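Local coordinates for protein methylenetetrahydrofolate--tRNA-(uracil-5-)-methyltransferase TrmFO (Thermus thermophilus, PDB 3G5R) that probably catalyses the folate-dependent formation of 5-methyluridine at position 54 of tRNA, using FAD as cofactor and NADH or NADPH as reductant, at residues L29-P34 / D44-I49; G75-E80 / S101-E106; L187-T192 / P294-A299. All blocks are in the same frame, centred on the assembly; numbering follows the deposited sequence.

Contact 1 of 3, residues L29-P34 / D44-I49; sequences LFEMRP and DRFAEI. With FAD (flavin-adenine dinucleotide), chain B.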
loop_
_atom_site.group_PDB
_atom_site.type_symbol
_atom_site.label_atom_id
_atom_site.label_comp_id
_atom_site.label_asym_id
_atom_site.label_seq_id
_atom_site.Cartn_x
_atom_site.Cartn_y
_atom_site.Cartn_z
ATOM N N LEU A 29 4.083 18.928 15.585
ATOM C CA LEU A 29 4.585 17.647 15.102
ATOM C C LEU A 29 5.170 16.846 16.258
ATOM O O LEU A 29 6.144 17.269 16.881
ATOM C CB LEU A 29 5.649 17.891 14.030
ATOM C CG LEU A 29 6.399 16.684 13.463
ATOM C CD1 LEU A 29 5.440 15.718 12.772
ATOM C CD2 LEU A 29 7.474 17.166 12.506
ATOM N N PHE A 30 4.558 15.701 16.544
ATOM C CA PHE A 30 5.019 14.826 17.615
ATOM C C PHE A 30 5.939 13.767 17.032
ATOM O O PHE A 30 5.616 13.150 16.017
ATOM C CB PHE A 30 3.846 14.123 18.293
ATOM C CG PHE A 30 2.931 15.042 19.047
ATOM C CD1 PHE A 30 1.877 15.667 18.403
ATOM C CD2 PHE A 30 3.114 15.267 20.401
ATOM C CE1 PHE A 30 1.022 16.505 19.096
ATOM C CE2 PHE A 30 2.262 16.105 21.100
ATOM C CZ PHE A 30 1.216 16.723 20.445
ATOM N N GLU A 31 7.081 13.559 17.675
ATOM C CA GLU A 31 7.975 12.465 17.313
ATOM C C GLU A 31 8.583 11.904 18.590
ATOM O O GLU A 31 9.255 12.623 19.325
ATOM C CB GLU A 31 9.082 12.940 16.373
ATOM C CG GLU A 31 10.128 11.874 16.085
ATOM C CD GLU A 31 9.507 10.554 15.658
ATOM O OE1 GLU A 31 9.733 9.533 16.337
ATOM O OE2 GLU A 31 8.781 10.534 14.641
ATOM N N MET A 32 8.353 10.622 18.848
ATOM C CA MET A 32 8.824 10.033 20.099
ATOM C C MET A 32 10.341 9.820 20.121
ATOM O O MET A 32 10.951 9.834 21.188
ATOM C CB MET A 32 8.084 8.734 20.410
ATOM C CG MET A 32 8.418 7.584 19.480
ATOM S SD MET A 32 7.439 6.142 19.903
ATOM C CE MET A 32 8.138 4.918 18.794
ATOM N N ARG A 33 10.951 9.629 18.952
ATOM C CA ARG A 33 12.411 9.503 18.880
ATOM C C ARG A 33 13.073 10.833 19.214
ATOM O O ARG A 33 12.615 11.883 18.775
ATOM C CB ARG A 33 12.849 9.023 17.490
ATOM C CG ARG A 33 12.299 7.656 17.126
ATOM C CD ARG A 33 12.740 7.202 15.737
ATOM N NE ARG A 33 12.089 7.945 14.653
ATOM C CZ ARG A 33 12.713 8.770 13.819
ATOM N NH1 ARG A 33 14.020 8.983 13.927
ATOM N NH2 ARG A 33 12.028 9.389 12.860
ATOM N N PRO A 34 14.168 10.803 19.989
ATOM C CA PRO A 34 14.867 9.623 20.493
ATOM C C PRO A 34 14.521 9.296 21.947
ATOM O O PRO A 34 15.242 8.521 22.568
ATOM C CB PRO A 34 16.320 10.067 20.399
ATOM C CG PRO A 34 16.248 11.505 20.852
ATOM C CD PRO A 34 14.899 12.032 20.348
ATOM N N ASP A 44 17.528 10.233 15.549
ATOM C CA ASP A 44 16.464 11.146 15.944
ATOM C C ASP A 44 15.992 12.001 14.767
ATOM O O ASP A 44 15.293 12.989 14.958
ATOM C CB ASP A 44 16.931 12.057 17.081
ATOM C CG ASP A 44 18.009 13.038 16.644
ATOM O OD1 ASP A 44 18.423 12.997 15.467
ATOM O OD2 ASP A 44 18.451 13.852 17.481
ATOM N N ARG A 45 16.372 11.620 13.550
ATOM C CA ARG A 45 16.059 12.429 12.374
ATOM C C ARG A 45 14.642 12.171 11.868
ATOM O O ARG A 45 14.145 11.050 11.948
ATOM C CB ARG A 45 17.053 12.123 11.252
ATOM C CG ARG A 45 18.513 12.370 11.610
ATOM C CD ARG A 45 18.926 13.800 11.332
ATOM N NE ARG A 45 20.378 13.969 11.391
ATOM C CZ ARG A 45 21.220 13.603 10.426
ATOM N NH1 ARG A 45 22.524 13.802 10.572
ATOM N NH2 ARG A 45 20.763 13.032 9.317
ATOM N N PHE A 46 14.005 13.205 11.329
ATOM C CA PHE A 46 12.726 13.033 10.656
ATOM C C PHE A 46 12.924 12.263 9.350
ATOM O O PHE A 46 13.934 12.434 8.665
ATOM C CB PHE A 46 12.086 14.390 10.339
ATOM C CG PHE A 46 11.847 15.263 11.542
ATOM C CD1 PHE A 46 11.774 14.723 12.816
ATOM C CD2 PHE A 46 11.653 16.630 11.383
ATOM C CE1 PHE A 46 11.537 15.534 13.917
ATOM C CE2 PHE A 46 11.410 17.446 12.478
ATOM C CZ PHE A 46 11.357 16.895 13.745
ATOM N N ALA A 47 11.951 11.427 9.003
ATOM C CA ALA A 47 11.980 10.698 7.738
ATOM C C ALA A 47 13.217 9.822 7.589
ATOM O O ALA A 47 13.764 9.674 6.498
ATOM C CB ALA A 47 11.863 11.678 6.557
ATOM N N GLU A 48 13.647 9.228 8.699
ATOM C CA GLU A 48 14.735 8.260 8.657
ATOM C C GLU A 48 14.358 7.103 7.737
ATOM O O GLU A 48 13.238 6.585 7.797
ATOM C CB GLU A 48 15.056 7.732 10.066
ATOM C CG GLU A 48 16.093 6.605 10.058
ATOM C CD GLU A 48 16.508 6.146 11.454
ATOM O OE1 GLU A 48 16.219 6.851 12.447
ATOM O OE2 GLU A 48 17.134 5.068 11.550
ATOM N N ILE A 49 15.296 6.725 6.872
ATOM C CA ILE A 49 15.140 5.576 5.990
ATOM C C ILE A 49 15.717 4.364 6.713
ATOM O O ILE A 49 16.925 4.297 6.923
ATOM C CB ILE A 49 15.917 5.801 4.687
ATOM C CG1 ILE A 49 15.323 6.980 3.912
ATOM C CG2 ILE A 49 15.943 4.530 3.834
ATOM C CD1 ILE A 49 13.925 6.724 3.387
HETATM P PA FAD B . 7.788 5.693 9.734
HETATM O O1A FAD B . 8.248 4.519 10.562
HETATM O O2A FAD B . 8.781 6.188 8.721
HETATM O O5B FAD B . 7.417 6.923 10.693
HETATM C C5B FAD B . 6.574 6.756 11.806
HETATM C C4B FAD B . 7.137 7.654 12.898
HETATM O O4B FAD B . 6.221 7.677 13.973
HETATM C C3B FAD B . 8.459 7.133 13.457
HETATM O O3B FAD B . 9.387 8.199 13.473
HETATM C C2B FAD B . 8.122 6.694 14.872
HETATM O O2B FAD B . 9.190 6.947 15.758
HETATM C C1B FAD B . 6.943 7.594 15.188
HETATM N N9A FAD B . 6.006 7.108 16.212
HETATM C C8A FAD B . 5.472 5.857 16.347
HETATM N N7A FAD B . 4.627 5.874 17.404
HETATM C C5A FAD B . 4.603 7.126 17.926
HETATM C C6A FAD B . 3.924 7.698 18.999
HETATM N N6A FAD B . 2.944 7.032 19.605
HETATM N N1A FAD B . 4.122 9.034 19.283
HETATM C C2A FAD B . 4.991 9.793 18.526
HETATM N N3A FAD B . 5.670 9.221 17.467
HETATM C C4A FAD B . 5.467 7.911 17.180
HETATM N N1 FAD B . 9.837 0.543 2.729
HETATM C C2 FAD B . 10.463 0.644 1.504
HETATM O O2 FAD B . 9.935 1.280 0.590
HETATM N N3 FAD B . 11.676 0.016 1.292
HETATM C C4 FAD B . 12.262 -0.695 2.317
HETATM O O4 FAD B . 13.343 -1.251 2.129
HETATM C C4X FAD B . 11.634 -0.789 3.555
HETATM N N5 FAD B . 12.219 -1.503 4.580
HETATM C C5X FAD B . 11.584 -1.577 5.801
HETATM C C6 FAD B . 12.176 -2.292 6.834
HETATM C C7 FAD B . 11.554 -2.374 8.069
HETATM C C7M FAD B . 12.200 -3.154 9.175
HETATM C C8 FAD B . 10.330 -1.744 8.271
HETATM C C8M FAD B . 9.646 -1.827 9.604
HETATM C C9 FAD B . 9.739 -1.024 7.238
HETATM C C9A FAD B . 10.357 -0.942 6.000
HETATM N N10 FAD B . 9.756 -0.232 4.967
HETATM C C10 FAD B . 10.413 -0.155 3.763
HETATM C "C1'" FAD B . 8.254 -0.029 4.959
HETATM C "C2'" FAD B . 7.795 1.442 4.953
HETATM O "O2'" FAD B . 7.791 2.005 3.650
HETATM C "C3'" FAD B . 8.640 2.305 5.882
HETATM O "O3'" FAD B . 8.453 1.824 7.196
HETATM C "C4'" FAD B . 8.268 3.789 5.818
HETATM O "O4'" FAD B . 9.214 4.521 6.562
HETATM C "C5'" FAD B . 6.882 4.050 6.397
HETATM O "O5'" FAD B . 6.653 5.445 6.520
HETATM P P FAD B . 5.743 5.964 7.731
HETATM O O1P FAD B . 4.370 5.369 7.587
HETATM O O2P FAD B . 5.796 7.469 7.811
HETATM O O3P FAD B . 6.404 5.261 9.040
#
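R33 reaches from the loop after strand 27-30 to the backbone of R45, and on its way it passes the adenosine ribose of FAD. This is the Rossmann-type dinucleotide site, in which an acidic residue following the second strand of the parallel sheet, here E31, takes both ribose hydroxyls: FAD O2B donates to E31 OE1 and FAD O3B to E31 OE2, each at 2.7 Å. Beyond CB, the CG and CD of R33 run past FAD O2B, and a bend at chi3 (-72°) turns the head across this ribose. NE then donates to FAD O3B at 3.0 Å and, at greater length, to O2B. NH2 shares itself between O3B and R45 O, the latter at 2.8 Å; NH1 meets the same carbonyl, so two nitrogens grip one oxygen lying in the guanidinium plane. E48 OE1, 3.4 Å from NH1, stands well out of that plane and adds charge alone; its hydrogen bond goes to T43. Shortening this side chain to an alanine is likely to leave R45 O without its two guanidinium donors and the ribose hydroxyls held chiefly by E31. On the strand side, L29 CD2 makes a CH-pi contact over one face of the F46 ring, 4.3 Å from its centroid.

Contact 2 of 3, residues G75-E80 / S101-E106; sequences GSLVME and SGYITE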
loop_
_atom_site.group_PDB
_atom_site.type_symbol
_atom_site.label_atom_id
_atom_site.label_comp_id
_atom_site.label_asym_id
_atom_site.label_seq_id
_atom_site.Cartn_x
_atom_site.Cartn_y
_atom_site.Cartn_z
ATOM N N GLY A 75 5.381 19.455 -5.373
ATOM C CA GLY A 75 6.330 20.194 -4.553
ATOM C C GLY A 75 6.727 19.464 -3.280
ATOM O O GLY A 75 7.099 20.087 -2.281
ATOM N N SER A 76 6.658 18.138 -3.328
ATOM C CA SER A 76 6.976 17.278 -2.188
ATOM C C SER A 76 8.344 17.561 -1.575
ATOM O O SER A 76 9.352 17.639 -2.282
ATOM C CB SER A 76 6.902 15.803 -2.623
ATOM O OG SER A 76 7.681 14.960 -1.786
ATOM N N LEU A 77 8.378 17.694 -0.253
ATOM C CA LEU A 77 9.644 17.806 0.466
ATOM C C LEU A 77 10.474 16.524 0.357
ATOM O O LEU A 77 11.702 16.577 0.200
ATOM C CB LEU A 77 9.406 18.161 1.938
ATOM C CG LEU A 77 10.657 18.228 2.828
ATOM C CD1 LEU A 77 11.620 19.309 2.358
ATOM C CD2 LEU A 77 10.262 18.459 4.281
ATOM N N VAL A 78 9.815 15.372 0.442
ATOM C CA VAL A 78 10.519 14.104 0.304
ATOM C C VAL A 78 11.205 14.014 -1.059
ATOM O O VAL A 78 12.364 13.604 -1.148
ATOM C CB VAL A 78 9.573 12.906 0.557
ATOM C CG1 VAL A 78 10.166 11.596 0.025
ATOM C CG2 VAL A 78 9.259 12.810 2.056
ATOM N N MET A 79 10.513 14.417 -2.121
ATOM C CA MET A 79 11.128 14.361 -3.452
ATOM C C MET A 79 12.262 15.372 -3.604
ATOM O O MET A 79 13.259 15.091 -4.263
ATOM C CB MET A 79 10.094 14.545 -4.563
ATOM C CG MET A 79 9.108 13.396 -4.696
ATOM S SD MET A 79 9.907 11.790 -4.902
ATOM C CE MET A 79 10.768 12.039 -6.458
ATOM N N GLU A 80 12.102 16.545 -3.001
ATOM C CA GLU A 80 13.161 17.557 -2.984
ATOM C C GLU A 80 14.416 17.006 -2.298
ATOM O O GLU A 80 15.533 17.058 -2.847
ATOM C CB GLU A 80 12.647 18.808 -2.267
ATOM C CG GLU A 80 13.687 19.894 -2.033
ATOM C CD GLU A 80 13.080 21.139 -1.408
ATOM O OE1 GLU A 80 13.719 21.726 -0.511
ATOM O OE2 GLU A 80 11.964 21.524 -1.810
ATOM N N SER A 101 17.517 12.362 5.310
ATOM C CA SER A 101 16.814 12.652 6.557
ATOM C C SER A 101 17.325 13.937 7.206
ATOM O O SER A 101 16.561 14.665 7.837
ATOM C CB SER A 101 16.940 11.477 7.530
ATOM O OG SER A 101 18.279 11.350 7.980
ATOM N N GLY A 102 18.612 14.223 7.039
ATOM C CA GLY A 102 19.188 15.434 7.599
ATOM C C GLY A 102 18.579 16.685 6.988
ATOM O O GLY A 102 18.273 17.654 7.687
ATOM N N TYR A 103 18.399 16.660 5.672
ATOM C CA TYR A 103 17.826 17.782 4.947
ATOM C C TYR A 103 16.376 18.011 5.368
ATOM O O TYR A 103 15.969 19.138 5.649
ATOM C CB TYR A 103 17.903 17.517 3.440
ATOM C CG TYR A 103 17.422 18.664 2.591
ATOM C CD1 TYR A 103 18.286 19.681 2.213
ATOM C CD2 TYR A 103 16.107 18.728 2.153
ATOM C CE1 TYR A 103 17.850 20.733 1.435
ATOM C CE2 TYR A 103 15.665 19.775 1.372
ATOM C CZ TYR A 103 16.544 20.777 1.019
ATOM O OH TYR A 103 16.123 21.828 0.243
ATOM N N ILE A 104 15.604 16.932 5.408
ATOM C CA ILE A 104 14.202 17.018 5.802
ATOM C C ILE A 104 14.056 17.577 7.218
ATOM O O ILE A 104 13.225 18.449 7.468
ATOM C CB ILE A 104 13.497 15.654 5.661
ATOM C CG1 ILE A 104 13.356 15.310 4.175
ATOM C CG2 ILE A 104 12.120 15.675 6.338
ATOM C CD1 ILE A 104 12.936 13.874 3.903
ATOM N N THR A 105 14.879 17.080 8.137
ATOM C CA THR A 105 14.822 17.524 9.526
ATOM C C THR A 105 15.138 19.014 9.623
ATOM O O THR A 105 14.464 19.759 10.326
ATOM C CB THR A 105 15.790 16.714 10.416
ATOM O OG1 THR A 105 15.501 15.315 10.284
ATOM C CG2 THR A 105 15.641 17.119 11.884
ATOM N N GLU A 106 16.158 19.455 8.897
ATOM C CA GLU A 106 16.536 20.860 8.948
ATOM C C GLU A 106 15.456 21.777 8.362
ATOM O O GLU A 106 15.166 22.846 8.910
ATOM C CB GLU A 106 17.883 21.076 8.256
ATOM C CG GLU A 106 19.049 20.510 9.047
ATOM C CD GLU A 106 20.352 20.534 8.275
ATOM O OE1 GLU A 106 20.456 21.310 7.303
ATOM O OE2 GLU A 106 21.275 19.776 8.645
#
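Two helices pack side by side here, 77-84 and 97-109, within the FAD-binding part of the fold, and their meeting passes from apolar to polar along the interface. In the apolar part L77 and I104 cross obliquely, with L77 CD2 resting on I104 CG2 at 3.9 Å. Having its CG anti to the backbone N (chi1 177°) swings the leucine's branched end nearer to the second helix than its CB direction alone would suggest. The other methyl, L77 CD1, lies 4.2 Å from Y103 CE2, and V78 CG2 makes a looser contact with I104 CD1. W18 and S14 of helix 11-22, which follows the glycine-rich turn, touch L77 and I104 respectively, joining that helix to the pair. The start of helix 77-84 is capped by S76, whose OG accepts from M79 N at 2.9 Å in a nearly straight bond (166°); E15 of helix 11-22 also bonds this end. At the partly exposed side, the extended chain of E80 meets Y103 at about a right angle, carboxylate and ring planes being 67° apart. R107, in a salt bridge with E80 OE1, would probably stabilise the ionised carboxylate. Y103 OH donates to the anti lone pair of that oxygen, E80 OE1, at 2.5 Å.

Contact 3 of 3, residues L187-T192 / P294-A299; sequences LNCPMT and PGLENA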
loop_
_atom_site.group_PDB
_atom_site.type_symbol
_atom_site.label_atom_id
_atom_site.label_comp_id
_atom_site.label_asym_id
_atom_site.label_seq_id
_atom_site.Cartn_x
_atom_site.Cartn_y
_atom_site.Cartn_z
ATOM N N LEU A 187 -12.583 -17.171 -8.452
ATOM C CA LEU A 187 -12.018 -17.772 -9.649
ATOM C C LEU A 187 -11.251 -19.017 -9.223
ATOM O O LEU A 187 -10.502 -18.977 -8.253
ATOM C CB LEU A 187 -11.085 -16.787 -10.350
ATOM C CG LEU A 187 -10.705 -17.132 -11.788
ATOM C CD1 LEU A 187 -11.958 -17.254 -12.654
ATOM C CD2 LEU A 187 -9.756 -16.076 -12.344
ATOM N N ASN A 188 -11.460 -20.124 -9.931
ATOM C CA ASN A 188 -10.836 -21.395 -9.571
ATOM C C ASN A 188 -9.918 -21.896 -10.671
ATOM O O ASN A 188 -10.327 -22.002 -11.828
ATOM C CB ASN A 188 -11.905 -22.440 -9.272
ATOM C CG ASN A 188 -12.802 -22.035 -8.124
ATOM O OD1 ASN A 188 -12.452 -22.209 -6.961
ATOM N ND2 ASN A 188 -13.964 -21.471 -8.448
ATOM N N CYS A 189 -8.673 -22.196 -10.306
ATOM C CA CYS A 189 -7.699 -22.741 -11.249
ATOM C C CYS A 189 -7.482 -24.209 -10.909
ATOM O O CYS A 189 -6.725 -24.522 -9.992
ATOM C CB CYS A 189 -6.367 -21.998 -11.138
ATOM S SG CYS A 189 -6.446 -20.201 -11.375
ATOM N N PRO A 190 -8.156 -25.118 -11.630
ATOM C CA PRO A 190 -8.069 -26.534 -11.246
ATOM C C PRO A 190 -6.738 -27.167 -11.637
ATOM O O PRO A 190 -6.157 -26.846 -12.671
ATOM C CB PRO A 190 -9.217 -27.183 -12.020
ATOM C CG PRO A 190 -9.416 -26.300 -13.214
ATOM C CD PRO A 190 -9.047 -24.899 -12.785
ATOM N N MET A 191 -6.259 -28.069 -10.791
ATOM C CA MET A 191 -5.011 -28.764 -11.056
ATOM C C MET A 191 -5.218 -30.259 -10.925
ATOM O O MET A 191 -5.981 -30.713 -10.073
ATOM C CB MET A 191 -3.929 -28.281 -10.090
ATOM C CG MET A 191 -3.516 -26.850 -10.390
ATOM S SD MET A 191 -2.587 -26.068 -9.068
ATOM C CE MET A 191 -1.539 -27.428 -8.624
ATOM N N THR A 192 -4.553 -31.019 -11.785
ATOM C CA THR A 192 -4.612 -32.472 -11.701
ATOM C C THR A 192 -3.746 -32.963 -10.558
ATOM O O THR A 192 -2.990 -32.201 -9.960
ATOM C CB THR A 192 -4.092 -33.135 -12.976
ATOM O OG1 THR A 192 -2.716 -32.779 -13.171
ATOM C CG2 THR A 192 -4.910 -32.682 -14.181
ATOM N N PRO A 294 -2.123 -23.437 -13.436
ATOM C CA PRO A 294 -2.905 -23.371 -14.674
ATOM C C PRO A 294 -3.708 -22.078 -14.739
ATOM O O PRO A 294 -4.424 -21.746 -13.791
ATOM C CB PRO A 294 -3.843 -24.577 -14.562
ATOM C CG PRO A 294 -3.092 -25.545 -13.724
ATOM C CD PRO A 294 -2.326 -24.711 -12.724
ATOM N N GLY A 295 -3.578 -21.358 -15.848
ATOM C CA GLY A 295 -4.232 -20.073 -16.011
ATOM C C GLY A 295 -3.325 -18.897 -15.692
ATOM O O GLY A 295 -3.540 -17.787 -16.174
ATOM N N LEU A 296 -2.305 -19.134 -14.873
ATOM C CA LEU A 296 -1.437 -18.051 -14.414
ATOM C C LEU A 296 -0.045 -18.107 -15.050
ATOM O O LEU A 296 0.885 -17.436 -14.595
ATOM C CB LEU A 296 -1.327 -18.078 -12.884
ATOM C CG LEU A 296 -2.666 -18.072 -12.137
ATOM C CD1 LEU A 296 -2.429 -17.970 -10.637
ATOM C CD2 LEU A 296 -3.562 -16.930 -12.636
ATOM N N GLU A 297 0.088 -18.887 -16.118
ATOM C CA GLU A 297 1.389 -19.093 -16.744
ATOM C C GLU A 297 2.038 -17.789 -17.215
ATOM O O GLU A 297 3.266 -17.675 -17.264
ATOM C CB GLU A 297 1.273 -20.088 -17.901
ATOM C CG GLU A 297 0.900 -21.508 -17.466
ATOM C CD GLU A 297 -0.594 -21.791 -17.526
ATOM O OE1 GLU A 297 -1.392 -20.833 -17.605
ATOM O OE2 GLU A 297 -0.974 -22.984 -17.489
ATOM N N ASN A 298 1.218 -16.802 -17.555
ATOM C CA ASN A 298 1.740 -15.508 -17.969
ATOM C C ASN A 298 1.177 -14.382 -17.111
ATOM O O ASN A 298 1.092 -13.231 -17.540
ATOM C CB ASN A 298 1.470 -15.276 -19.458
ATOM C CG ASN A 298 2.237 -16.247 -20.333
ATOM O OD1 ASN A 298 3.449 -16.119 -20.506
ATOM N ND2 ASN A 298 1.536 -17.237 -20.877
ATOM N N ALA A 299 0.803 -14.732 -15.885
ATOM C CA ALA A 299 0.232 -13.767 -14.957
ATOM C C ALA A 299 1.223 -12.657 -14.628
ATOM O O ALA A 299 2.424 -12.897 -14.491
ATOM C CB ALA A 299 -0.224 -14.470 -13.681
#
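M191 and P294 meet at about a right angle, the methionine's CG set against CD and CG of the proline. The approach is tight: M191 CG and P294 CD stand 3.4 Å apart, closer than carbons usually pack. With chi1 at -70°, CG of M191 lies anti to its carbonyl carbon, and the chain then bends at chi3, while SD stays within 3.9 Å of P294 CD. The proline ring also approaches the strand's backbone, P294 CG lying 3.5 Å from P190 O. These residues join strand 187-191 of the six-stranded antiparallel sheet to the loop between helix 283-290 and strand 301-313, the latter an outermost strand of that sheet. The CB of C189 is directed toward the loop as well, 3.3 Å from P294 O. Further on, C189 SG makes a loose apolar contact with L296 CG, whose residue starts a type I turn ending at A299. L262 of the neighbouring strand 258-264 and C174 also touch C189, and F199 of helix 193-205 touches M191. No hydrogen bond crosses between the two segments; within the loop, G295 N donates to E297 OE1 at 2.9 Å, meeting the oxygen from above the carboxylate plane.

The three contacts illustrate how interaction chemistry follows place in a fold. Contacts 1 and 2 are neighbours, their centres about 13 Å apart, and they touch: F46 N of contact 1 donates to T105 OG1, which ties the 44-49 loop, gripped by R33, to helix 97-109 of contact 2. Contact 3 lies on the opposite side of the chain's centre, about 46 Å from contact 1 between centres, where a loop packs on a strand of the antiparallel sheet. All three are largely buried, yet contact 1 is dominated by charge and hydrogen bonds around a cofactor, contact 2 combines an apolar interior with one polar pair at its partly exposed side, and contact 3 depends on van der Waals packing away from the annotated sites.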